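PDB 5NNY: WipB from Legionella pneumophila, which acts as a translocated serine/threonine phosphatase that targets the host lysosomal nutrient-sensing machinery, the chain here being its phosphatase domain with a phosphoesterase fold. Local coordinates for residues 23-28 and 87-92; 32-37 and 76-81; 104-109 and 171-176. One frame throughout, in Å; residues are numbered along the deposited sequence.

Interaction 1 (23-28 and 87-92); sequences VRQGII and TKKLIR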
loop_
_atom_site.group_PDB
_atom_site.type_symbol
_atom_site.label_atom_id
_atom_site.label_comp_id
_atom_site.label_asym_id
_atom_site.label_seq_id
_atom_site.Cartn_x
_atom_site.Cartn_y
_atom_site.Cartn_z
ATOM N N VAL A 23 11.038 -2.578 -14.076
ATOM C CA VAL A 23 11.958 -2.679 -15.210
ATOM C C VAL A 23 11.374 -3.569 -16.306
ATOM O O VAL A 23 11.358 -3.198 -17.490
ATOM C CB VAL A 23 13.334 -3.195 -14.745
ATOM C CG1 VAL A 23 14.236 -3.439 -15.950
ATOM C CG2 VAL A 23 13.985 -2.213 -13.782
ATOM N N ARG A 24 10.901 -4.762 -15.929
ATOM C CA ARG A 24 10.428 -5.740 -16.903
ATOM C C ARG A 24 9.165 -5.272 -17.615
ATOM O O ARG A 24 8.879 -5.727 -18.724
ATOM C CB ARG A 24 10.174 -7.085 -16.214
ATOM C CG ARG A 24 11.446 -7.789 -15.770
ATOM C CD ARG A 24 11.162 -9.101 -15.034
ATOM N NE ARG A 24 10.350 -10.041 -15.807
ATOM C CZ ARG A 24 10.840 -10.876 -16.719
ATOM N NH1 ARG A 24 12.142 -10.882 -16.989
ATOM N NH2 ARG A 24 10.030 -11.699 -17.367
ATOM N N GLN A 25 8.394 -4.386 -16.994
ATOM C CA GLN A 25 7.166 -3.884 -17.590
ATOM C C GLN A 25 7.363 -2.551 -18.293
ATOM O O GLN A 25 6.374 -1.920 -18.679
ATOM C CB GLN A 25 6.068 -3.765 -16.523
ATOM C CG GLN A 25 5.488 -5.106 -16.082
ATOM C CD GLN A 25 4.902 -5.881 -17.243
ATOM O OE1 GLN A 25 4.144 -5.337 -18.041
ATOM N NE2 GLN A 25 5.257 -7.155 -17.347
ATOM N N GLY A 26 8.608 -2.110 -18.472
ATOM C CA GLY A 26 8.875 -0.898 -19.216
ATOM C C GLY A 26 8.429 0.388 -18.564
ATOM O O GLY A 26 8.169 1.371 -19.266
ATOM N N ILE A 27 8.333 0.421 -17.233
ATOM C CA ILE A 27 8.052 1.690 -16.574
ATOM C C ILE A 27 9.332 2.486 -16.351
ATOM O O ILE A 27 9.332 3.716 -16.463
ATOM C CB ILE A 27 7.309 1.467 -15.246
ATOM C CG1 ILE A 27 6.081 0.590 -15.461
ATOM C CG2 ILE A 27 6.933 2.820 -14.629
ATOM C CD1 ILE A 27 5.030 1.277 -16.288
ATOM N N ILE A 28 10.428 1.824 -15.964
ATOM C CA ILE A 28 11.649 2.535 -15.606
ATOM C C ILE A 28 12.829 1.943 -16.352
ATOM O O ILE A 28 12.843 0.767 -16.723
ATOM C CB ILE A 28 11.957 2.510 -14.089
ATOM C CG1 ILE A 28 12.255 1.087 -13.643
ATOM C CG2 ILE A 28 10.823 3.127 -13.289
ATOM C CD1 ILE A 28 12.603 0.972 -12.155
ATOM N N THR A 87 4.925 7.003 -18.829
ATOM C CA THR A 87 3.996 7.721 -17.973
ATOM C C THR A 87 2.541 7.437 -18.313
ATOM O O THR A 87 1.648 8.026 -17.695
ATOM C CB THR A 87 4.260 9.227 -18.071
ATOM O OG1 THR A 87 4.003 9.656 -19.415
ATOM C CG2 THR A 87 5.704 9.541 -17.718
ATOM N N LYS A 88 2.272 6.555 -19.273
ATOM C CA LYS A 88 0.904 6.234 -19.661
ATOM C C LYS A 88 0.427 4.898 -19.115
ATOM O O LYS A 88 -0.755 4.749 -18.794
ATOM C CB LYS A 88 0.786 6.237 -21.189
ATOM C CG LYS A 88 1.415 7.463 -21.832
ATOM C CD LYS A 88 1.191 7.520 -23.332
ATOM C CE LYS A 88 1.621 8.876 -23.885
ATOM N NZ LYS A 88 0.865 9.968 -23.197
ATOM N N LYS A 89 1.323 3.926 -19.010
ATOM C CA LYS A 89 0.972 2.631 -18.445
ATOM C C LYS A 89 0.523 2.798 -16.995
ATOM O O LYS A 89 1.269 3.325 -16.166
ATOM C CB LYS A 89 2.185 1.702 -18.504
ATOM C CG LYS A 89 2.124 0.587 -19.511
ATOM C CD LYS A 89 2.865 -0.632 -18.985
ATOM C CE LYS A 89 3.437 -1.470 -20.116
ATOM N NZ LYS A 89 3.681 -2.893 -19.712
ATOM N N LEU A 90 -0.684 2.334 -16.683
ATOM C CA LEU A 90 -1.162 2.368 -15.303
ATOM C C LEU A 90 -0.612 1.191 -14.504
ATOM O O LEU A 90 -0.648 0.044 -14.961
ATOM C CB LEU A 90 -2.688 2.365 -15.244
ATOM C CG LEU A 90 -3.258 2.287 -13.814
ATOM C CD1 LEU A 90 -2.916 3.533 -13.022
ATOM C CD2 LEU A 90 -4.749 2.081 -13.825
ATOM N N ILE A 91 -0.118 1.487 -13.300
ATOM C CA ILE A 91 0.427 0.501 -12.370
ATOM C C ILE A 91 -0.531 0.407 -11.194
ATOM O O ILE A 91 -0.759 1.405 -10.505
ATOM C CB ILE A 91 1.823 0.909 -11.870
ATOM C CG1 ILE A 91 2.709 1.342 -13.040
ATOM C CG2 ILE A 91 2.452 -0.218 -11.092
ATOM C CD1 ILE A 91 3.738 2.399 -12.654
ATOM N N ARG A 92 -1.089 -0.776 -10.955
ATOM C CA ARG A 92 -1.937 -1.016 -9.791
ATOM C C ARG A 92 -1.193 -1.913 -8.816
ATOM O O ARG A 92 -0.801 -3.029 -9.172
ATOM C CB ARG A 92 -3.267 -1.673 -10.171
ATOM C CG ARG A 92 -4.239 -0.800 -10.910
ATOM C CD ARG A 92 -5.614 -1.491 -11.033
ATOM N NE ARG A 92 -6.590 -0.611 -11.685
ATOM C CZ ARG A 92 -6.721 -0.505 -12.998
ATOM N NH1 ARG A 92 -5.940 -1.230 -13.777
ATOM N NH2 ARG A 92 -7.615 0.327 -13.526
#

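Interaction 2 (32-37 and 76-81); sequences PENYAK and NALIAQ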
loop_
_atom_site.group_PDB
_atom_site.type_symbol
_atom_site.label_atom_id
_atom_site.label_comp_id
_atom_site.label_asym_id
_atom_site.label_seq_id
_atom_site.Cartn_x
_atom_site.Cartn_y
_atom_site.Cartn_z
ATOM N N PRO A 32 22.259 -1.927 -15.948
ATOM C CA PRO A 32 22.581 -3.204 -15.302
ATOM C C PRO A 32 23.493 -3.046 -14.098
ATOM O O PRO A 32 23.321 -3.754 -13.096
ATOM C CB PRO A 32 23.260 -4.000 -16.427
ATOM C CG PRO A 32 22.697 -3.436 -17.679
ATOM C CD PRO A 32 22.479 -1.968 -17.405
ATOM N N GLU A 33 24.468 -2.137 -14.159
ATOM C CA GLU A 33 25.370 -2.014 -13.018
ATOM C C GLU A 33 24.655 -1.422 -11.807
ATOM O O GLU A 33 24.919 -1.828 -10.660
ATOM C CB GLU A 33 26.603 -1.188 -13.395
ATOM C CG GLU A 33 27.630 -1.153 -12.264
ATOM C CD GLU A 33 29.019 -0.683 -12.696
ATOM O OE1 GLU A 33 29.145 -0.017 -13.751
ATOM O OE2 GLU A 33 29.988 -0.991 -11.967
ATOM N N ASN A 34 23.727 -0.482 -12.034
ATOM C CA ASN A 34 22.975 0.100 -10.920
ATOM C C ASN A 34 21.897 -0.838 -10.402
ATOM O O ASN A 34 21.569 -0.819 -9.207
ATOM C CB ASN A 34 22.338 1.430 -11.328
ATOM C CG ASN A 34 23.335 2.576 -11.335
ATOM O OD1 ASN A 34 24.376 2.510 -10.671
ATOM N ND2 ASN A 34 23.025 3.636 -12.080
ATOM N N TYR A 35 21.304 -1.634 -11.285
ATOM C CA TYR A 35 20.447 -2.711 -10.824
ATOM C C TYR A 35 21.213 -3.648 -9.898
ATOM O O TYR A 35 20.708 -4.043 -8.837
ATOM C CB TYR A 35 19.907 -3.449 -12.045
ATOM C CG TYR A 35 18.807 -4.435 -11.775
ATOM C CD1 TYR A 35 19.083 -5.689 -11.252
ATOM C CD2 TYR A 35 17.501 -4.133 -12.104
ATOM C CE1 TYR A 35 18.088 -6.600 -11.040
ATOM C CE2 TYR A 35 16.485 -5.045 -11.893
ATOM C CZ TYR A 35 16.788 -6.272 -11.352
ATOM O OH TYR A 35 15.798 -7.188 -11.129
ATOM N N ALA A 36 22.440 -4.013 -10.280
ATOM C CA ALA A 36 23.203 -4.937 -9.449
ATOM C C ALA A 36 23.541 -4.296 -8.117
ATOM O O ALA A 36 23.481 -4.958 -7.074
ATOM C CB ALA A 36 24.479 -5.395 -10.160
ATOM N N LYS A 37 23.897 -3.004 -8.131
ATOM C CA LYS A 37 24.116 -2.291 -6.878
ATOM C C LYS A 37 22.853 -2.307 -6.015
ATOM O O LYS A 37 22.926 -2.510 -4.796
ATOM C CB LYS A 37 24.551 -0.847 -7.146
ATOM C CG LYS A 37 26.035 -0.646 -7.538
ATOM C CD LYS A 37 26.326 0.840 -7.813
ATOM C CE LYS A 37 27.812 1.161 -8.013
ATOM N NZ LYS A 37 28.385 0.539 -9.239
ATOM N N ASN A 76 19.893 6.342 -2.174
ATOM C CA ASN A 76 19.285 7.518 -2.794
ATOM C C ASN A 76 20.036 7.943 -4.054
ATOM O O ASN A 76 19.429 8.513 -4.970
ATOM C CB ASN A 76 19.217 8.672 -1.789
ATOM C CG ASN A 76 18.182 8.434 -0.697
ATOM O OD1 ASN A 76 17.322 7.558 -0.821
ATOM N ND2 ASN A 76 18.253 9.217 0.364
ATOM N N ALA A 77 21.347 7.686 -4.120
ATOM C CA ALA A 77 22.082 7.914 -5.370
ATOM C C ALA A 77 21.593 6.987 -6.480
ATOM O O ALA A 77 21.559 7.373 -7.656
ATOM C CB ALA A 77 23.580 7.721 -5.144
ATOM N N LEU A 78 21.238 5.744 -6.137
ATOM C CA LEU A 78 20.684 4.856 -7.155
ATOM C C LEU A 78 19.316 5.343 -7.610
ATOM O O LEU A 78 19.023 5.355 -8.812
ATOM C CB LEU A 78 20.605 3.422 -6.626
ATOM C CG LEU A 78 21.921 2.704 -6.312
ATOM C CD1 LEU A 78 21.677 1.307 -5.737
ATOM C CD2 LEU A 78 22.804 2.620 -7.552
ATOM N N ILE A 79 18.466 5.750 -6.664
ATOM C CA ILE A 79 17.143 6.271 -7.023
ATOM C C ILE A 79 17.274 7.450 -7.986
ATOM O O ILE A 79 16.497 7.589 -8.942
ATOM C CB ILE A 79 16.372 6.671 -5.751
ATOM C CG1 ILE A 79 16.123 5.447 -4.858
ATOM C CG2 ILE A 79 15.077 7.408 -6.104
ATOM C CD1 ILE A 79 15.205 4.362 -5.481
ATOM N N ALA A 80 18.245 8.327 -7.733
ATOM C CA ALA A 80 18.467 9.512 -8.562
ATOM C C ALA A 80 18.915 9.166 -9.972
ATOM O O ALA A 80 18.907 10.048 -10.838
ATOM C CB ALA A 80 19.513 10.416 -7.914
ATOM N N GLN A 81 19.332 7.937 -10.209
ATOM C CA GLN A 81 19.715 7.466 -11.530
ATOM C C GLN A 81 18.650 6.596 -12.188
ATOM O O GLN A 81 18.926 5.968 -13.217
ATOM C CB GLN A 81 21.027 6.698 -11.437
ATOM C CG GLN A 81 22.182 7.566 -10.977
ATOM C CD GLN A 81 23.459 6.782 -10.845
ATOM O OE1 GLN A 81 24.074 6.430 -11.851
ATOM N NE2 GLN A 81 23.855 6.477 -9.601
HETATM O O HOH W 1 25.713 4.481 -9.219
HETATM O O HOH W 2 20.894 3.898 -14.073
#

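Interaction 3 (104-109 and 171-176); sequences IDYFIL and GAISNE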
loop_
_atom_site.group_PDB
_atom_site.type_symbol
_atom_site.label_atom_id
_atom_site.label_comp_id
_atom_site.label_asym_id
_atom_site.label_seq_id
_atom_site.Cartn_x
_atom_site.Cartn_y
_atom_site.Cartn_z
ATOM N N ILE A 104 13.147 -2.875 4.537
ATOM C CA ILE A 104 12.892 -1.586 5.181
ATOM C C ILE A 104 11.986 -0.755 4.290
ATOM O O ILE A 104 12.195 -0.670 3.075
ATOM C CB ILE A 104 14.209 -0.834 5.512
ATOM C CG1 ILE A 104 13.933 0.372 6.429
ATOM C CG2 ILE A 104 14.989 -0.452 4.250
ATOM C CD1 ILE A 104 15.212 0.951 7.061
ATOM N N ASP A 105 10.981 -0.126 4.909
ATOM C CA ASP A 105 9.978 0.606 4.135
ATOM C C ASP A 105 10.555 1.810 3.417
ATOM O O ASP A 105 9.970 2.257 2.426
ATOM C CB ASP A 105 8.824 1.063 5.023
ATOM C CG ASP A 105 7.832 -0.049 5.294
ATOM O OD1 ASP A 105 7.831 -1.030 4.512
ATOM O OD2 ASP A 105 7.089 0.050 6.316
ATOM N N TYR A 106 11.681 2.343 3.894
ATOM C CA TYR A 106 12.320 3.468 3.217
ATOM C C TYR A 106 12.551 3.180 1.740
ATOM O O TYR A 106 12.433 4.079 0.906
ATOM C CB TYR A 106 13.657 3.789 3.889
ATOM C CG TYR A 106 14.268 5.088 3.428
ATOM C CD1 TYR A 106 13.789 6.296 3.904
ATOM C CD2 TYR A 106 15.320 5.104 2.492
ATOM C CE1 TYR A 106 14.342 7.497 3.478
ATOM C CE2 TYR A 106 15.881 6.308 2.061
ATOM C CZ TYR A 106 15.388 7.491 2.565
ATOM O OH TYR A 106 15.923 8.686 2.165
ATOM N N PHE A 107 12.894 1.928 1.399
ATOM C CA PHE A 107 13.282 1.608 0.025
ATOM C C PHE A 107 12.120 1.808 -0.938
ATOM O O PHE A 107 12.267 2.450 -1.985
ATOM C CB PHE A 107 13.807 0.176 -0.061
ATOM C CG PHE A 107 15.165 -0.036 0.595
ATOM C CD1 PHE A 107 16.043 1.027 0.817
ATOM C CD2 PHE A 107 15.574 -1.318 0.915
ATOM C CE1 PHE A 107 17.300 0.805 1.386
ATOM C CE2 PHE A 107 16.831 -1.557 1.469
ATOM C CZ PHE A 107 17.704 -0.486 1.705
ATOM N N ILE A 108 10.943 1.285 -0.586
ATOM C CA ILE A 108 9.787 1.403 -1.466
ATOM C C ILE A 108 9.226 2.815 -1.410
ATOM O O ILE A 108 8.707 3.323 -2.405
ATOM C CB ILE A 108 8.735 0.324 -1.121
ATOM C CG1 ILE A 108 9.185 -1.006 -1.740
ATOM C CG2 ILE A 108 7.330 0.707 -1.603
ATOM C CD1 ILE A 108 8.188 -2.110 -1.748
ATOM N N LEU A 109 9.369 3.497 -0.269
ATOM C CA LEU A 109 8.898 4.880 -0.192
ATOM C C LEU A 109 9.649 5.774 -1.172
ATOM O O LEU A 109 9.053 6.653 -1.810
ATOM C CB LEU A 109 9.042 5.417 1.233
ATOM C CG LEU A 109 8.043 4.907 2.275
ATOM C CD1 LEU A 109 8.400 5.438 3.673
ATOM C CD2 LEU A 109 6.625 5.315 1.881
ATOM N N GLY A 171 18.695 7.924 14.252
ATOM C CA GLY A 171 19.037 9.193 13.660
ATOM C C GLY A 171 19.467 9.142 12.209
ATOM O O GLY A 171 19.942 10.155 11.690
ATOM N N ALA A 172 19.310 8.004 11.541
ATOM C CA ALA A 172 19.749 7.874 10.154
ATOM C C ALA A 172 18.668 8.263 9.155
ATOM O O ALA A 172 18.987 8.615 8.005
ATOM C CB ALA A 172 20.198 6.440 9.887
ATOM N N ILE A 173 17.398 8.202 9.554
ATOM C CA ILE A 173 16.272 8.581 8.703
ATOM C C ILE A 173 15.413 9.561 9.487
ATOM O O ILE A 173 15.249 9.412 10.703
ATOM C CB ILE A 173 15.449 7.343 8.264
ATOM C CG1 ILE A 173 16.292 6.440 7.360
ATOM C CG2 ILE A 173 14.135 7.737 7.542
ATOM C CD1 ILE A 173 15.589 5.151 6.960
ATOM N N SER A 174 14.876 10.572 8.809
ATOM C CA SER A 174 14.092 11.598 9.490
ATOM C C SER A 174 12.594 11.307 9.412
ATOM O O SER A 174 12.085 10.831 8.396
ATOM C CB SER A 174 14.366 12.988 8.906
ATOM O OG SER A 174 13.728 13.168 7.651
ATOM N N ASN A 175 11.890 11.602 10.507
ATOM C CA ASN A 175 10.430 11.612 10.447
ATOM C C ASN A 175 9.927 12.538 9.352
ATOM O O ASN A 175 8.963 12.212 8.651
ATOM C CB ASN A 175 9.817 12.038 11.783
ATOM C CG ASN A 175 9.938 10.979 12.849
ATOM O OD1 ASN A 175 9.609 9.805 12.634
ATOM N ND2 ASN A 175 10.407 11.388 14.014
ATOM N N GLU A 176 10.552 13.707 9.190
ATOM C CA GLU A 176 10.018 14.668 8.224
ATOM C C GLU A 176 10.062 14.118 6.799
ATOM O O GLU A 176 9.122 14.326 6.024
ATOM C CB GLU A 176 10.751 16.020 8.295
ATOM C CG GLU A 176 10.894 16.722 9.692
ATOM C CD GLU A 176 9.659 16.710 10.643
ATOM O OE1 GLU A 176 9.802 17.222 11.780
ATOM O OE2 GLU A 176 8.565 16.214 10.291
#

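Interaction 1 (23-28 and 87-92)
A Schellman motif closes helix 15-24, and the turn it makes sets Gln25 and Ile27 against Lys89 and Ile91, where the chain enters strand 90-93. Gly26 is the C-prime residue: its positive phi (69°) is easily adopted without a side chain, its N bonds back to Val23 O, and Ile27 N bonds to Leu22 O. The turn leaves the carbonyl of Gln25 facing the other segment. Lys89 NZ donates to Gln25 O over 3.0 Å, arriving at a C=O...N angle of 131° and tilted 24° from the carbonyl plane. Gln25 OE1 also lies 3.0 Å from Lys89 NZ, the two side chains crossing at about a right angle. The ammonium group thus sits beside two oxygens of one residue, near the C-terminal end of a helix, where the helix dipole would probably favour a positive charge.

A lysine suits this buried place because its long aliphatic part serves as apolar surface. Ile27 CD1 rests 3.6 Å from Lys89 CB. Ile27 and Ile91 reach toward each other tip to tip, with Ile27 CG2 3.8 Å and Ile27 CD1 4.0 Å from Ile91 CD1; beta-branching thus lets Ile27 meet Lys89 with one branch and Ile91 with both. Strand 6-8 borders the contact, with Ile6 touching both Gln25 and Lys89, and Ile91 pairs by backbone bonds with strand 121-125. The arrangement is that of a glycine-terminated helix C-end packed against a parallel strand of the central mixed sheet in a phosphoesterase fold.

Interaction 2 (32-37 and 76-81)
Asn34 and Gln81 meet with their amide groups nearly perpendicular, the planes 83° apart, and their side chains crossing at about a right angle. Asn34 ND2 donates to Gln81 OE1 over 3.0 Å with an N-H...O angle of 152°. The donor stands above the carbonyl plane of Gln81 rather than on a lone pair, while the acceptor lies only slightly tilted from the amide plane of Asn34. Extended beyond CG (chi2 178°), the Gln81 chain passes Asn34 ND2, laying its OE1 beside that nitrogen, while Gln81 NE2 turns to the preceding turn and donates to Ala77 O at 3.1 Å.

Two waters complete the polar side. One gives a hydrogen to Asn34 OD1 and accepts from Gln81 NE2; the other accepts from Asn34 ND2 and donates to Gln81 O. Asparagine and glutamine suit these places because each amide both donates and accepts.

Beside this network Leu78 supplies the apolar part. Its CD2 lies 3.5 Å from Asn34 OD1, the two side chains meeting at a slant, and its CD1 comes within 3.9 Å of Lys37 CB, at about a right angle to the lysine chain. The end of Lys37 turns away to a salt bridge with Glu33, one turn back, NZ to OE2 3.5 Å; its CB, CD and backbone carbonyl carbon, not the ammonium, meet Leu78. Leu78 also touches Phe38 and Ile41 of helix 32-42. The chemistry is therefore two-sided: a leucine buries itself between the helices, whereas the amides and their waters join helix 32-42 to segment 76-81 through neutral hydrogen bonds.

Interaction 3 (104-109 and 171-176)
Ile173 meets Tyr106 and Ile104 where the chain passes from helix 159-169 to helix 175-186. At the start of this connection, Gly171 ends the preceding helix in a Schellman motif; its positive phi (80°) is readily accommodated by a residue lacking a side chain. Ala172 follows, small enough for a buried turn.

Ile173 then points its side chain at the other segment and makes every contact across it. CD1 comes obliquely to the base of the Tyr106 ring, 3.7 Å from Tyr106 CD1 and 3.8 Å from Tyr106 CG, and also touches Tyr106 CB at 3.9 Å. The second branch, CG2, lies farther out along the same side of the ring, 3.9 Å from Tyr106 CD1 and 4.1 Å from Tyr106 CE1. Ile173 CG1 is anti to the carbonyl carbon (chi1 -66°) and the chain continues extended, which places CD1 by the CG-CD1 bond of the ring and CG2 by the CD1-CE1 bond, both nearest Tyr106 CD1. The same CD1 reaches Ile104 CD1 more loosely, at 4.2 Å. Isoleucine fits here because its two branches touch the tyrosine along one side, from CB to CE1. Tyr106 in turn has CG anti to its own N (chi1 -169°), which swings the ring out toward Ile173, and it combines a ring for this apolar contact with a hydroxyl that bonds to Glu177 and Asn76.

Ser174 comes next as the N-cap: its OG accepts from Glu177 N, a role suited to a short hydroxyl side chain. Asn175 and Glu176 begin helix 175-186. Around the contact, Ala163 and Ala167 of helix 159-169 touch Ile104 and Ile173 respectively, while Val178 of helix 175-186 touches Ile173 and Leu109, joining both helices to the first turn of helix 105-117, which directly follows strand 90-93 in the order of fold elements.

How the interactions relate
Interaction 2 is nested within the loop closed by interaction 1: the chain leaves helix 15-24, forms helices 32-42 and 64-79, and returns to strand 90-93. Their centres are 18 Å apart, yet they touch, Val23 CG2 packing 4.2 Å from Tyr35 CE2. Interaction 3 opens afterwards, on the helix following that strand. It meets interaction 2 through a probable hydrogen bond, Asn76 ND2 to Tyr106 OH at 3.0 Å, linking helix 64-79 to helix 105-117. Interactions 1 and 3 do not touch; their nearest atoms are about 10 Å apart and their centres 24 Å. Helix 64-79 thus carries one half of interaction 2 and, through Asn76, touches helix 105-117 of interaction 3.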